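Transcriptional regulator (Vibrio vulnificus, PDB 4IVN) represses transcription of the nan operon for sialic acid catabolism and binds the sugar phosphate ManNAc-6P through its isomerase-like SIS fold. Local coordinates at residues 253-256 with 261-264; 146-151 with 245-250; 99-104 with 239-244; 131-136 with 191-196. One frame throughout, in Å; residues are numbered along the deposited sequence.

Three of the four contacts share helix 237-257, and the fourth lies between sheet and helix in the alpha/beta SIS fold. Along helix 237-257 contact 3 comes first, meeting helix 93-111 at the subunit interface, contact 2 follows against helix 137-151, and contact 1 closes its end against helix 261-270. Contacts 2, 3 and 4 are buried, whereas contact 1 is partly buried, with Lys262 exposed. Their chemistry differs accordingly: contact 2 holds an internal salt bridge, while contacts 1, 3 and 4 have no hydrogen bond across them. Contacts 1 and 2 touch through Ser264 and Arg151; contact 4, centred about 17 Å from contact 2, joins the interior strand 129-133 to helix 188-199.

Contact 1 (253-256 with 261-264); sequences SLLE and YKDS
The junction where helix 237-257 ends and, after a brief link, helix 261-270 follows is packed here by Leu254 and Leu255 on Tyr261 and Lys262. The two segments come closest at Leu255 and Tyr261, whose CA atoms are 5.8 Å apart. Leu255 does most of its touching with one methyl: CD2 reaches CB of Tyr261 at 3.6 Å and stands equally near the backbone N of Lys262. That methyl also meets the start of the lysine chain, CD2 of Leu255 lying 3.8 Å from CG of Lys262. Beyond CG the lysine is extended, which carries its ammonium away from the leucine; a long aliphatic stem with a charged end suits this exposed border. Leu254 meets the ring of Tyr261, whereas Leu255 meets its CB. The CD2 of Leu254 lies 3.8 Å from CE2 of Tyr261, and its carbonyl O sits at the ring edge, close to the ring plane, 3.8 Å from CD2 of the same tyrosine. With CG of Tyr261 anti to its own carbonyl carbon (chi1 -71°), the ring is directed at the preceding helix. Tyrosine suits the place because its ring is buried against leucine while its hydroxyl can still be satisfied: OH is hydrogen-bonded to ND1 of His125. Leu254 also leans on Val121, Val124 and His125 of helix 114-126, so the tyrosine and this leucine share a neighbouring helix. The arrangement is that of two consecutive helices packed beside their short connection, here joining the end of the long helix 237-257 to the last helix of the chain.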
loop_
_atom_site.group_PDB
_atom_site.type_symbol
_atom_site.label_atom_id
_atom_site.label_comp_id
_atom_site.label_asym_id
_atom_site.label_seq_id
_atom_site.Cartn_x
_atom_site.Cartn_y
_atom_site.Cartn_z
ATOM N N SER A 253 7.096 -7.347 -14.946
ATOM C CA SER A 253 6.993 -8.036 -16.247
ATOM C C SER A 253 7.052 -7.086 -17.377
ATOM O O SER A 253 7.790 -7.344 -18.354
ATOM C CB SER A 253 5.756 -8.884 -16.395
ATOM O OG SER A 253 5.686 -9.647 -15.257
ATOM N N LEU A 254 6.310 -5.985 -17.264
ATOM C CA LEU A 254 6.366 -4.949 -18.298
ATOM C C LEU A 254 7.826 -4.491 -18.537
ATOM O O LEU A 254 8.286 -4.386 -19.696
ATOM C CB LEU A 254 5.503 -3.734 -17.945
ATOM C CG LEU A 254 4.029 -3.765 -18.305
ATOM C CD1 LEU A 254 3.245 -2.872 -17.336
ATOM C CD2 LEU A 254 3.807 -3.488 -19.810
ATOM N N LEU A 255 8.538 -4.207 -17.439
ATOM C CA LEU A 255 9.901 -3.734 -17.523
ATOM C C LEU A 255 10.785 -4.823 -18.143
ATOM O O LEU A 255 11.696 -4.550 -18.908
ATOM C CB LEU A 255 10.403 -3.343 -16.124
ATOM C CG LEU A 255 9.942 -1.907 -15.763
ATOM C CD1 LEU A 255 9.965 -1.689 -14.267
ATOM C CD2 LEU A 255 10.856 -0.863 -16.460
ATOM N N GLU A 256 10.439 -6.074 -17.884
ATOM C CA GLU A 256 11.244 -7.146 -18.475
ATOM C C GLU A 256 10.909 -7.304 -19.957
ATOM O O GLU A 256 11.796 -7.551 -20.741
ATOM C CB GLU A 256 10.990 -8.414 -17.757
ATOM C CG GLU A 256 11.732 -9.578 -18.354
ATOM C CD GLU A 256 12.356 -10.366 -17.264
ATOM O OE1 GLU A 256 13.258 -9.809 -16.594
ATOM O OE2 GLU A 256 11.935 -11.526 -17.068
ATOM N N TYR A 261 10.942 0.944 -21.072
ATOM C CA TYR A 261 10.300 1.589 -19.898
ATOM C C TYR A 261 11.266 2.043 -18.832
ATOM O O TYR A 261 11.002 2.975 -18.107
ATOM C CB TYR A 261 9.264 0.665 -19.259
ATOM C CG TYR A 261 8.006 0.496 -20.120
ATOM C CD1 TYR A 261 7.277 1.613 -20.568
ATOM C CD2 TYR A 261 7.510 -0.750 -20.371
ATOM C CE1 TYR A 261 6.110 1.460 -21.306
ATOM C CE2 TYR A 261 6.339 -0.937 -21.134
ATOM C CZ TYR A 261 5.661 0.165 -21.590
ATOM O OH TYR A 261 4.496 -0.078 -22.315
ATOM N N LYS A 262 12.434 1.426 -18.785
ATOM C CA LYS A 262 13.489 1.889 -17.903
ATOM C C LYS A 262 13.932 3.329 -18.156
ATOM O O LYS A 262 14.370 3.966 -17.212
ATOM C CB LYS A 262 14.693 0.996 -17.996
ATOM C CG LYS A 262 14.557 -0.358 -17.336
ATOM C CD LYS A 262 15.889 -1.069 -17.609
ATOM C CE LYS A 262 15.994 -2.463 -17.024
ATOM N NZ LYS A 262 17.454 -2.876 -17.003
ATOM N N ASP A 263 13.831 3.848 -19.389
ATOM C CA ASP A 263 14.079 5.279 -19.583
ATOM C C ASP A 263 13.079 6.130 -18.842
ATOM O O ASP A 263 13.473 7.253 -18.430
ATOM C CB ASP A 263 14.036 5.734 -21.052
ATOM C CG ASP A 263 14.963 4.883 -21.941
ATOM O OD1 ASP A 263 15.892 4.281 -21.415
ATOM O OD2 ASP A 263 14.707 4.782 -23.139
ATOM N N SER A 264 11.771 5.727 -18.789
ATOM C CA SER A 264 10.841 6.529 -17.990
ATOM C C SER A 264 11.147 6.409 -16.534
ATOM O O SER A 264 10.973 7.374 -15.850
ATOM C CB SER A 264 9.308 6.229 -18.179
ATOM O OG SER A 264 8.977 6.561 -19.553
#

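Contact 2 (146-151 with 245-250); sequences AYRLIR and LLVDVL
Arg148 and Asp248 form a salt bridge between helix 137-151 and segment 245-250 of helix 237-257. NH1 of Arg148 donates to OD1 of Asp248 over 2.6 Å, with an N-H...O angle of 158°. The acceptor lies near the guanidinium plane, at its edge, but OD1 is used on its anti side and the guanidinium and carboxylate planes are 60° apart, so this is not the flat, two-oxygen pairing of a bidentate bridge. NH2 of Arg148 adds a weak bond to the same OD1 at 3.3 Å, leaving one carboxylate oxygen to take both. The arginine bends about CB-CG (chi2 -63°) and again about CG-CD, which turns the guanidinium toward the aspartate. Tyr144 OH and Asn252 OD1 also bond NH1 and NH2 of Arg148, respectively, so several partners fix the buried head. A charge in such an interior is probably tolerable because Asp248 offsets it. The apolar stem is used as well: CG of Arg148 lies 4.2 Å from CG1 of Val247, a beta-branched apolar residue that touches it lightly. Within the same helix, Arg151 NH1 donates to the OH of Tyr147, one turn earlier, at 3.0 Å, while CG of Arg151 rests over one face of the Tyr147 ring, offset toward its rim. Tyr147 and Arg151 belong to the ManNAc-6P pocket, and Tyr147 OH also bonds the sugar's O3. Around the contact, Val247 packs on Val141 and Leu145 of helix 137-151, Leu250 on Ile120 and Val121 of helix 114-126, and Ala146 and Leu149 on strand 156-159.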
loop_
_atom_site.group_PDB
_atom_site.type_symbol
_atom_site.label_atom_id
_atom_site.label_comp_id
_atom_site.label_asym_id
_atom_site.label_seq_id
_atom_site.Cartn_x
_atom_site.Cartn_y
_atom_site.Cartn_z
ATOM N N ALA A 146 -1.346 3.060 -10.002
ATOM C CA ALA A 146 -1.244 4.210 -10.787
ATOM C C ALA A 146 0.169 4.815 -10.603
ATOM O O ALA A 146 0.733 5.339 -11.535
ATOM C CB ALA A 146 -2.286 5.233 -10.335
ATOM N N TYR A 147 0.664 4.865 -9.377
ATOM C CA TYR A 147 2.045 5.273 -9.157
ATOM C C TYR A 147 3.033 4.489 -9.958
ATOM O O TYR A 147 3.877 5.096 -10.640
ATOM C CB TYR A 147 2.429 5.247 -7.622
ATOM C CG TYR A 147 3.931 5.356 -7.412
ATOM C CD1 TYR A 147 4.562 6.597 -7.329
ATOM C CD2 TYR A 147 4.729 4.170 -7.374
ATOM C CE1 TYR A 147 5.966 6.722 -7.141
ATOM C CE2 TYR A 147 6.125 4.293 -7.206
ATOM C CZ TYR A 147 6.711 5.554 -7.081
ATOM O OH TYR A 147 8.037 5.672 -6.962
ATOM N N ARG A 148 2.982 3.143 -9.920
ATOM C CA ARG A 148 3.970 2.370 -10.597
ATOM C C ARG A 148 3.843 2.571 -12.177
ATOM O O ARG A 148 4.860 2.580 -12.923
ATOM C CB ARG A 148 3.818 0.848 -10.269
ATOM C CG ARG A 148 4.243 0.486 -8.829
ATOM C CD ARG A 148 5.749 0.785 -8.631
ATOM N NE ARG A 148 6.534 -0.110 -9.473
ATOM C CZ ARG A 148 6.758 -1.413 -9.288
ATOM N NH1 ARG A 148 6.321 -2.065 -8.209
ATOM N NH2 ARG A 148 7.436 -2.074 -10.226
ATOM N N LEU A 149 2.607 2.723 -12.638
ATOM C CA LEU A 149 2.335 3.124 -14.083
ATOM C C LEU A 149 2.949 4.448 -14.476
ATOM O O LEU A 149 3.531 4.531 -15.560
ATOM C CB LEU A 149 0.845 3.115 -14.469
ATOM C CG LEU A 149 0.331 1.632 -14.325
ATOM C CD1 LEU A 149 -1.184 1.446 -14.397
ATOM C CD2 LEU A 149 1.006 0.624 -15.261
ATOM N N ILE A 150 2.782 5.467 -13.642
ATOM C CA ILE A 150 3.324 6.773 -13.914
ATOM C C ILE A 150 4.856 6.728 -13.924
ATOM O O ILE A 150 5.430 7.452 -14.773
ATOM C CB ILE A 150 2.760 7.809 -12.871
ATOM C CG1 ILE A 150 1.327 8.110 -13.246
ATOM C CG2 ILE A 150 3.624 9.133 -12.805
ATOM C CD1 ILE A 150 0.587 8.810 -12.091
ATOM N N ARG A 151 5.474 5.844 -13.106
ATOM C CA ARG A 151 6.946 5.667 -13.126
ATOM C C ARG A 151 7.434 5.201 -14.507
ATOM O O ARG A 151 8.492 5.666 -14.998
ATOM C CB ARG A 151 7.419 4.662 -12.060
ATOM C CG ARG A 151 7.390 5.211 -10.574
ATOM C CD ARG A 151 8.002 6.581 -10.346
ATOM N NE ARG A 151 9.434 6.628 -10.758
ATOM C CZ ARG A 151 10.452 6.038 -10.125
ATOM N NH1 ARG A 151 10.294 5.459 -8.936
ATOM N NH2 ARG A 151 11.667 6.088 -10.668
ATOM N N LEU A 245 1.729 -7.277 -4.357
ATOM C CA LEU A 245 2.603 -8.156 -5.128
ATOM C C LEU A 245 2.131 -8.340 -6.611
ATOM O O LEU A 245 2.929 -8.231 -7.531
ATOM C CB LEU A 245 2.661 -9.513 -4.471
ATOM C CG LEU A 245 3.459 -10.590 -5.226
ATOM C CD1 LEU A 245 4.929 -10.233 -5.257
ATOM C CD2 LEU A 245 3.281 -11.965 -4.574
ATOM N N LEU A 246 0.847 -8.596 -6.822
ATOM C CA LEU A 246 0.282 -8.576 -8.209
ATOM C C LEU A 246 0.633 -7.314 -8.975
ATOM O O LEU A 246 1.004 -7.418 -10.172
ATOM C CB LEU A 246 -1.264 -8.677 -8.245
ATOM C CG LEU A 246 -1.988 -9.812 -7.523
ATOM C CD1 LEU A 246 -3.511 -9.610 -7.693
ATOM C CD2 LEU A 246 -1.524 -11.202 -7.930
ATOM N N VAL A 247 0.459 -6.142 -8.344
ATOM C CA VAL A 247 0.860 -4.860 -8.980
ATOM C C VAL A 247 2.355 -4.883 -9.315
ATOM O O VAL A 247 2.813 -4.510 -10.467
ATOM C CB VAL A 247 0.554 -3.599 -8.120
ATOM C CG1 VAL A 247 1.193 -2.376 -8.728
ATOM C CG2 VAL A 247 -0.961 -3.297 -8.005
ATOM N N ASP A 248 3.163 -5.332 -8.343
ATOM C CA ASP A 248 4.613 -5.315 -8.589
ATOM C C ASP A 248 5.036 -6.216 -9.731
ATOM O O ASP A 248 5.822 -5.776 -10.594
ATOM C CB ASP A 248 5.364 -5.704 -7.304
ATOM C CG ASP A 248 6.841 -5.479 -7.409
ATOM O OD1 ASP A 248 7.356 -4.379 -7.829
ATOM O OD2 ASP A 248 7.468 -6.372 -6.950
ATOM N N VAL A 249 4.539 -7.470 -9.712
ATOM C CA VAL A 249 4.794 -8.435 -10.771
ATOM C C VAL A 249 4.268 -7.956 -12.124
ATOM O O VAL A 249 4.961 -8.059 -13.145
ATOM C CB VAL A 249 4.214 -9.817 -10.391
ATOM C CG1 VAL A 249 4.442 -10.778 -11.517
ATOM C CG2 VAL A 249 4.845 -10.355 -9.092
ATOM N N LEU A 250 3.129 -7.276 -12.134
ATOM C CA LEU A 250 2.668 -6.733 -13.386
ATOM C C LEU A 250 3.701 -5.793 -13.953
ATOM O O LEU A 250 4.050 -5.912 -15.097
ATOM C CB LEU A 250 1.264 -6.055 -13.215
ATOM C CG LEU A 250 0.698 -5.340 -14.426
ATOM C CD1 LEU A 250 0.607 -6.214 -15.714
ATOM C CD2 LEU A 250 -0.671 -4.669 -14.118
#

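Contact 3 (99-104 with 239-244); sequences QSAVDS and SKVGAL
Apolar contact between Val241 and the pair Ala101 and Ser104 joins helix 239-244, part of helix 237-257, to helix 93-111. One methyl does the work. CG1 of Val241 lies 3.9 Å from CB of Ser104 and 4.2 Å from CB of Ala101, resting between two side chains that are three residues, nearly one turn, apart. It also approaches the backbone, 3.7 Å from the carbonyl O of Ala101. In Val241 this methyl stands between the backbone N and the carbonyl carbon (chi1 80°), the more hindered setting, and that directs it at the partner helix. Small residues make the approach possible: alanine and serine give a shallow surface on one helix. Gly242 lies where the helices are close, its CA 6.1 Å from that of Ser104, and adds no side chain to the interface. Polar interactions run within helix 93-111 or to residues beyond the two segments. Gln99 NE2 donates to OD1 of Asp103 at 3.0 Å with an angle of 164°, a side-chain bond one turn along the helix. Ser104 meets the valine with its CB, while its OG is hydrogen-bonded to NH1 of Arg227, so the hydroxyl is satisfied though buried. The second subunit completes the packing: Val241 meets Val241 of that subunit, and Ala101 touches its Leu105. With no hydrogen bond between them, these segments meet by apolar contact alone, a chemistry that suits a buried helix pair at a dimer interface; next to them a weak bond between Ser104 OG and the O of Ala238 adds a polar link between the two helices.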
loop_
_atom_site.group_PDB
_atom_site.type_symbol
_atom_site.label_atom_id
_atom_site.label_comp_id
_atom_site.label_asym_id
_atom_site.label_seq_id
_atom_site.Cartn_x
_atom_site.Cartn_y
_atom_site.Cartn_z
ATOM N N GLN A 99 4.881 -12.698 9.835
ATOM C CA GLN A 99 4.691 -14.056 9.309
ATOM C C GLN A 99 3.434 -14.219 8.448
ATOM O O GLN A 99 3.526 -14.860 7.383
ATOM C CB GLN A 99 4.795 -15.146 10.377
ATOM C CG GLN A 99 4.856 -16.597 9.807
ATOM C CD GLN A 99 6.163 -16.895 9.073
ATOM O OE1 GLN A 99 7.255 -16.731 9.622
ATOM N NE2 GLN A 99 6.062 -17.343 7.816
ATOM N N SER A 100 2.291 -13.621 8.842
ATOM C CA SER A 100 1.108 -13.729 8.032
ATOM C C SER A 100 1.391 -13.194 6.637
ATOM O O SER A 100 0.921 -13.754 5.648
ATOM C CB SER A 100 -0.042 -12.904 8.600
ATOM O OG SER A 100 -0.456 -13.483 9.790
ATOM N N ALA A 101 2.006 -12.000 6.592
ATOM C CA ALA A 101 2.250 -11.325 5.333
ATOM C C ALA A 101 3.203 -12.172 4.496
ATOM O O ALA A 101 3.007 -12.291 3.280
ATOM C CB ALA A 101 2.782 -9.900 5.586
ATOM N N VAL A 102 4.205 -12.807 5.132
ATOM C CA VAL A 102 5.074 -13.758 4.401
ATOM C C VAL A 102 4.301 -14.860 3.753
ATOM O O VAL A 102 4.501 -15.130 2.549
ATOM C CB VAL A 102 6.208 -14.345 5.261
ATOM C CG1 VAL A 102 6.922 -15.488 4.537
ATOM C CG2 VAL A 102 7.212 -13.220 5.544
ATOM N N ASP A 103 3.390 -15.477 4.520
ATOM C CA ASP A 103 2.639 -16.683 4.057
ATOM C C ASP A 103 1.763 -16.199 2.901
ATOM O O ASP A 103 1.664 -16.845 1.894
ATOM C CB ASP A 103 1.686 -17.242 5.147
ATOM C CG ASP A 103 2.416 -17.786 6.361
ATOM O OD1 ASP A 103 3.596 -18.086 6.254
ATOM O OD2 ASP A 103 1.800 -17.845 7.434
ATOM N N SER A 104 1.125 -15.052 3.076
ATOM C CA SER A 104 0.338 -14.502 1.978
ATOM C C SER A 104 1.051 -14.227 0.663
ATOM O O SER A 104 0.462 -14.413 -0.418
ATOM C CB SER A 104 -0.390 -13.254 2.438
ATOM O OG SER A 104 -1.400 -13.741 3.265
ATOM N N SER A 239 -4.111 -9.651 3.267
ATOM C CA SER A 239 -4.872 -9.577 2.012
ATOM C C SER A 239 -4.316 -8.512 1.046
ATOM O O SER A 239 -4.192 -8.765 -0.168
ATOM C CB SER A 239 -6.323 -9.273 2.288
ATOM O OG SER A 239 -6.828 -10.373 3.008
ATOM N N LYS A 240 -3.925 -7.372 1.575
ATOM C CA LYS A 240 -3.441 -6.304 0.735
ATOM C C LYS A 240 -2.022 -6.594 0.216
ATOM O O LYS A 240 -1.656 -6.157 -0.865
ATOM C CB LYS A 240 -3.420 -4.978 1.512
ATOM C CG LYS A 240 -4.803 -4.468 2.005
ATOM C CD LYS A 240 -5.856 -4.255 0.862
ATOM C CE LYS A 240 -6.870 -5.387 0.785
ATOM N NZ LYS A 240 -8.020 -5.032 -0.183
ATOM N N VAL A 241 -1.231 -7.327 0.986
ATOM C CA VAL A 241 0.145 -7.526 0.583
ATOM C C VAL A 241 0.166 -8.366 -0.685
ATOM O O VAL A 241 0.962 -8.122 -1.585
ATOM C CB VAL A 241 1.038 -8.066 1.726
ATOM C CG1 VAL A 241 0.852 -9.566 1.890
ATOM C CG2 VAL A 241 2.509 -7.753 1.403
ATOM N N GLY A 242 -0.729 -9.327 -0.820
ATOM C CA GLY A 242 -0.703 -10.073 -2.072
ATOM C C GLY A 242 -1.231 -9.296 -3.262
ATOM O O GLY A 242 -0.776 -9.525 -4.392
ATOM N N ALA A 243 -2.215 -8.405 -3.007
ATOM C CA ALA A 243 -2.778 -7.491 -4.087
ATOM C C ALA A 243 -1.640 -6.567 -4.578
ATOM O O ALA A 243 -1.405 -6.421 -5.804
ATOM C CB ALA A 243 -3.986 -6.711 -3.596
ATOM N N LEU A 244 -0.831 -6.072 -3.635
ATOM C CA LEU A 244 0.331 -5.267 -4.038
ATOM C C LEU A 244 1.406 -6.038 -4.784
ATOM O O LEU A 244 1.976 -5.487 -5.719
ATOM C CB LEU A 244 0.943 -4.548 -2.814
ATOM C CG LEU A 244 0.041 -3.547 -2.132
ATOM C CD1 LEU A 244 0.597 -3.255 -0.673
ATOM C CD2 LEU A 244 -0.224 -2.248 -2.948
#

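Contact 4 (131-136 with 191-196); sequences GCIGVG and IHAAGL
Ile133 reaches from the strand to helix 188-199 and lays the end of its side chain against Ala193. The touching atom is CD1, 3.7 Å from CB of Ala193, and the same methyl is 3.9 Å from the backbone N of Ala194. The contact therefore rests on one methyl group set against two adjacent residues of the helix. CG1 of Ile133 stands anti to the carbonyl carbon (chi1 -52°), and CD1 continues extended (chi2 160°), which gives the side chain the reach needed to span a strand and helix whose nearest CA atoms, those of Ile133 and Ala194, are 7.6 Å apart. A beta-branched residue suits a strand, and isoleucine adds length; alanine on the facing helix is small enough to let the longer chain come close to the backbone. Ile133 is also flanked by Ala165 of helix 162-170, Trp178 of strand 176-181 and Val190, while Ala194 packs on Ala180 of that same strand. Backbone hydrogen bonds bind Gly131 to Leu177 and Phe179 on one neighbouring strand and Cys132 to Ile157 and Phe159 on the other. Beyond the strand, Val135 and Gly136 touch the bound ManNAc-6P, and Gly136 has a positive phi (59°), which glycine readily adopts. A parallel sheet covered by helices, with the ligand at the loop following an interior strand, is the three-layered alpha/beta arrangement of SIS domains.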
loop_
_atom_site.group_PDB
_atom_site.type_symbol
_atom_site.label_atom_id
_atom_site.label_comp_id
_atom_site.label_asym_id
_atom_site.label_seq_id
_atom_site.Cartn_x
_atom_site.Cartn_y
_atom_site.Cartn_z
ATOM N N GLY A 131 -7.306 3.659 -16.402
ATOM C CA GLY A 131 -8.165 4.152 -15.309
ATOM C C GLY A 131 -8.150 3.106 -14.205
ATOM O O GLY A 131 -8.293 1.885 -14.483
ATOM N N CYS A 132 -8.048 3.525 -12.937
ATOM C CA CYS A 132 -8.045 2.518 -11.853
ATOM C C CYS A 132 -9.142 2.859 -10.838
ATOM O O CYS A 132 -9.387 4.042 -10.633
ATOM C CB CYS A 132 -6.715 2.522 -11.099
ATOM S SG CYS A 132 -5.314 2.244 -12.220
ATOM N N ILE A 133 -9.792 1.842 -10.268
ATOM C CA ILE A 133 -10.976 2.085 -9.432
ATOM C C ILE A 133 -10.856 1.222 -8.186
ATOM O O ILE A 133 -10.622 0.018 -8.283
ATOM C CB ILE A 133 -12.343 1.786 -10.159
ATOM C CG1 ILE A 133 -12.505 2.463 -11.511
ATOM C CG2 ILE A 133 -13.516 2.176 -9.268
ATOM C CD1 ILE A 133 -13.602 1.720 -12.292
ATOM N N GLY A 134 -11.055 1.843 -6.994
ATOM C CA GLY A 134 -11.096 1.086 -5.775
ATOM C C GLY A 134 -11.387 1.989 -4.598
ATOM O O GLY A 134 -11.085 3.215 -4.653
ATOM N N VAL A 135 -12.045 1.410 -3.583
ATOM C CA VAL A 135 -12.382 2.163 -2.365
ATOM C C VAL A 135 -11.916 1.586 -1.085
ATOM O O VAL A 135 -11.493 0.398 -1.004
ATOM C CB VAL A 135 -13.926 2.427 -2.255
ATOM C CG1 VAL A 135 -14.479 3.196 -3.503
ATOM C CG2 VAL A 135 -14.665 1.113 -2.047
ATOM N N GLY A 136 -11.912 2.395 -0.014
ATOM C CA GLY A 136 -11.469 1.883 1.303
ATOM C C GLY A 136 -10.031 1.391 1.164
ATOM O O GLY A 136 -9.183 2.104 0.609
ATOM N N ILE A 191 -18.095 -1.950 -8.781
ATOM C CA ILE A 191 -18.674 -2.844 -9.850
ATOM C C ILE A 191 -19.378 -2.063 -10.912
ATOM O O ILE A 191 -19.284 -2.390 -12.088
ATOM C CB ILE A 191 -19.811 -3.723 -9.256
ATOM C CG1 ILE A 191 -19.242 -4.796 -8.355
ATOM C CG2 ILE A 191 -20.702 -4.376 -10.333
ATOM C CD1 ILE A 191 -20.482 -5.532 -7.762
ATOM N N HIS A 192 -20.127 -1.024 -10.487
ATOM C CA HIS A 192 -20.942 -0.277 -11.412
ATOM C C HIS A 192 -20.050 0.475 -12.406
ATOM O O HIS A 192 -20.268 0.445 -13.636
ATOM C CB HIS A 192 -21.863 0.666 -10.643
ATOM C CG HIS A 192 -22.655 1.561 -11.551
ATOM N ND1 HIS A 192 -23.667 1.083 -12.379
ATOM C CD2 HIS A 192 -22.565 2.947 -11.787
ATOM C CE1 HIS A 192 -24.154 2.094 -13.099
ATOM N NE2 HIS A 192 -23.477 3.240 -12.722
ATOM N N ALA A 193 -19.011 1.125 -11.897
ATOM C CA ALA A 193 -18.108 1.816 -12.755
ATOM C C ALA A 193 -17.355 0.789 -13.634
ATOM O O ALA A 193 -17.266 0.989 -14.889
ATOM C CB ALA A 193 -17.139 2.733 -11.928
ATOM N N ALA A 194 -16.883 -0.332 -13.075
ATOM C CA ALA A 194 -16.138 -1.269 -13.937
ATOM C C ALA A 194 -17.051 -1.782 -15.051
ATOM O O ALA A 194 -16.650 -1.922 -16.237
ATOM C CB ALA A 194 -15.550 -2.467 -13.144
ATOM N N GLY A 195 -18.295 -2.066 -14.668
ATOM C CA GLY A 195 -19.389 -2.535 -15.560
ATOM C C GLY A 195 -19.676 -1.609 -16.718
ATOM O O GLY A 195 -19.941 -2.052 -17.857
ATOM N N LEU A 196 -19.575 -0.303 -16.492
ATOM C CA LEU A 196 -19.751 0.640 -17.611
ATOM C C LEU A 196 -18.699 0.548 -18.749
ATOM O O LEU A 196 -19.082 0.631 -19.964
ATOM C CB LEU A 196 -19.756 2.060 -17.075
ATOM C CG LEU A 196 -21.100 2.321 -16.281
ATOM C CD1 LEU A 196 -20.868 3.567 -15.360
ATOM C CD2 LEU A 196 -22.316 2.465 -17.235
#